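Side-chain contact in glycogen accumulation regulator GarA (Mycobacterium tuberculosis, PDB 6I2P), which probably binds phosphothreonine-containing peptides through its forkhead-associated (FHA) domain and regulates enzymes of mycobacterial central metabolism: residues 71-76 against 107-112. Residues are numbered along the deposited sequence; the frame is centred on the assembly and turned at random.
Sequences FLLDQA and NEFNVV
Leu73 sets its CB obliquely against one side of the Phe109 ring, near CE1: the methylene lies 3.7 Å from CE1 and 4.2 Å from CD1 of Phe109. It sits above the ring plane but displaced beyond the ring's outline. Leu73 also brings its carbonyl oxygen close, 3.7 Å from Phe109 CZ, so one residue touches neighbouring ring atoms with an apolar and a polar group. In Leu73, CG stands anti to the carbonyl carbon (chi1 -56°), which turns CG and its two methyls away from the carbonyl and into the interior, where Phe102, Ala57 and Leu59 receive them.

The pair bridges the two sheets of the FHA beta-sandwich. Leu73 ends strand 70-73, an outermost strand of the six-stranded antiparallel sheet, while Phe109 belongs to strand 108-113 of the mixed sheet. No hydrogen bond joins the two segments, so the link rests on packing. A long, flat phenyl suits this gap, because the backbones stay well apart: the closest CA atoms, those of Leu73 and Phe109, are 8.7 Å from each other. With chi2 at -89° the ring stands across its CA-CB-CG plane and presents CD1, CE1 and CZ to strand 70-73, and Leu104 and Ala57 give it further apolar contacts.

Beyond Leu73 the chain leaves the first sheet and passes the ring, with Gln75 O a loose 4.5 Å from Phe109 CE1. Gln75 uses its backbone here and directs its CB away, as befits an exposed polar residue, and Ala76 then makes a backbone hydrogen bond with Leu104 in the second sheet.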
loop_
_atom_site.group_PDB
_atom_site.type_symbol
_atom_site.label_atom_id
_atom_site.label_comp_id
_atom_site.label_asym_id
_atom_site.label_seq_id
_atom_site.Cartn_x
_atom_site.Cartn_y
_atom_site.Cartn_z
ATOM N N PHE C 71 2.652 -22.411 -15.333
ATOM C CA PHE C 71 3.722 -23.189 -14.735
ATOM C C PHE C 71 3.256 -24.621 -14.580
ATOM O O PHE C 71 2.179 -24.869 -14.026
ATOM C CB PHE C 71 4.118 -22.586 -13.371
ATOM C CG PHE C 71 4.343 -21.091 -13.394
ATOM C CD1 PHE C 71 5.571 -20.564 -13.769
ATOM C CD2 PHE C 71 3.315 -20.212 -13.067
ATOM C CE1 PHE C 71 5.773 -19.183 -13.803
ATOM C CE2 PHE C 71 3.513 -18.829 -13.119
ATOM C CZ PHE C 71 4.741 -18.325 -13.483
ATOM N N LEU C 72 4.046 -25.561 -15.107
ATOM C CA LEU C 72 3.728 -26.980 -15.024
ATOM C C LEU C 72 4.321 -27.577 -13.751
ATOM O O LEU C 72 5.507 -27.399 -13.472
ATOM C CB LEU C 72 4.234 -27.733 -16.266
ATOM C CG LEU C 72 3.768 -29.182 -16.421
ATOM C CD1 LEU C 72 2.391 -29.255 -17.098
ATOM C CD2 LEU C 72 4.785 -29.991 -17.221
ATOM N N LEU C 73 3.477 -28.271 -12.977
ATOM C CA LEU C 73 3.867 -28.967 -11.755
ATOM C C LEU C 73 4.038 -30.439 -12.138
ATOM O O LEU C 73 3.061 -31.094 -12.517
ATOM C CB LEU C 73 2.790 -28.807 -10.658
ATOM C CG LEU C 73 2.387 -27.386 -10.261
ATOM C CD1 LEU C 73 1.136 -27.396 -9.414
ATOM C CD2 LEU C 73 3.497 -26.681 -9.514
ATOM N N ASP C 74 5.288 -30.937 -12.110
ATOM C CA ASP C 74 5.617 -32.320 -12.484
ATOM C C ASP C 74 6.658 -32.963 -11.549
ATOM O O ASP C 74 7.060 -34.113 -11.760
ATOM C CB ASP C 74 6.059 -32.387 -13.962
ATOM C CG ASP C 74 7.269 -31.541 -14.345
ATOM O OD1 ASP C 74 7.827 -30.846 -13.455
ATOM O OD2 ASP C 74 7.658 -31.570 -15.532
ATOM N N GLN C 75 7.077 -32.212 -10.507
ATOM C CA GLN C 75 8.039 -32.636 -9.486
ATOM C C GLN C 75 7.296 -32.868 -8.163
ATOM O O GLN C 75 6.142 -32.452 -8.025
ATOM C CB GLN C 75 9.107 -31.543 -9.273
ATOM C CG GLN C 75 10.044 -31.306 -10.451
ATOM C CD GLN C 75 10.679 -29.932 -10.435
ATOM O OE1 GLN C 75 10.752 -29.242 -9.404
ATOM N NE2 GLN C 75 11.167 -29.505 -11.590
ATOM N N ALA C 76 7.973 -33.502 -7.180
ATOM C CA ALA C 76 7.419 -33.752 -5.851
ATOM C C ALA C 76 7.325 -32.434 -5.071
ATOM O O ALA C 76 6.384 -32.245 -4.305
ATOM C CB ALA C 76 8.283 -34.750 -5.095
ATOM N N ASN C 107 -0.344 -39.081 -4.931
ATOM C CA ASN C 107 -0.889 -38.873 -6.283
ATOM C C ASN C 107 -1.751 -37.593 -6.420
ATOM O O ASN C 107 -2.448 -37.427 -7.424
ATOM C CB ASN C 107 -1.644 -40.119 -6.782
ATOM C CG ASN C 107 -0.794 -41.366 -6.853
ATOM O OD1 ASN C 107 -0.927 -42.282 -6.035
ATOM N ND2 ASN C 107 0.093 -41.435 -7.837
ATOM N N GLU C 108 -1.660 -36.677 -5.434
ATOM C CA GLU C 108 -2.393 -35.411 -5.401
ATOM C C GLU C 108 -1.482 -34.224 -5.084
ATOM O O GLU C 108 -0.440 -34.387 -4.449
ATOM C CB GLU C 108 -3.550 -35.471 -4.389
ATOM C CG GLU C 108 -4.735 -36.310 -4.843
ATOM C CD GLU C 108 -6.073 -36.041 -4.177
ATOM O OE1 GLU C 108 -7.083 -36.587 -4.674
ATOM O OE2 GLU C 108 -6.125 -35.288 -3.174
ATOM N N PHE C 109 -1.894 -33.028 -5.506
ATOM C CA PHE C 109 -1.134 -31.813 -5.263
ATOM C C PHE C 109 -1.673 -31.017 -4.083
ATOM O O PHE C 109 -2.870 -31.048 -3.790
ATOM C CB PHE C 109 -1.089 -30.937 -6.524
ATOM C CG PHE C 109 -0.294 -31.525 -7.665
ATOM C CD1 PHE C 109 1.070 -31.276 -7.785
ATOM C CD2 PHE C 109 -0.907 -32.333 -8.620
ATOM C CE1 PHE C 109 1.809 -31.837 -8.834
ATOM C CE2 PHE C 109 -0.169 -32.891 -9.666
ATOM C CZ PHE C 109 1.181 -32.630 -9.773
ATOM N N ASN C 110 -0.774 -30.293 -3.414
ATOM C CA ASN C 110 -1.113 -29.412 -2.310
ATOM C C ASN C 110 -0.206 -28.188 -2.287
ATOM O O ASN C 110 0.923 -28.249 -2.771
ATOM C CB ASN C 110 -1.111 -30.147 -0.958
ATOM C CG ASN C 110 0.142 -30.925 -0.649
ATOM O OD1 ASN C 110 1.148 -30.369 -0.197
ATOM N ND2 ASN C 110 0.090 -32.238 -0.866
ATOM N N VAL C 111 -0.719 -27.062 -1.780
ATOM C CA VAL C 111 0.069 -25.839 -1.622
ATOM C C VAL C 111 0.414 -25.689 -0.138
ATOM O O VAL C 111 -0.403 -26.010 0.727
ATOM C CB VAL C 111 -0.564 -24.555 -2.251
ATOM C CG1 VAL C 111 -1.889 -24.189 -1.591
ATOM C CG2 VAL C 111 0.405 -23.368 -2.213
ATOM N N VAL C 112 1.634 -25.236 0.146
ATOM C CA VAL C 112 2.086 -25.010 1.507
ATOM C C VAL C 112 2.831 -23.674 1.595
ATOM O O VAL C 112 3.700 -23.394 0.768
ATOM C CB VAL C 112 2.883 -26.224 2.068
ATOM C CG1 VAL C 112 4.232 -26.400 1.373
ATOM C CG2 VAL C 112 3.047 -26.135 3.577
#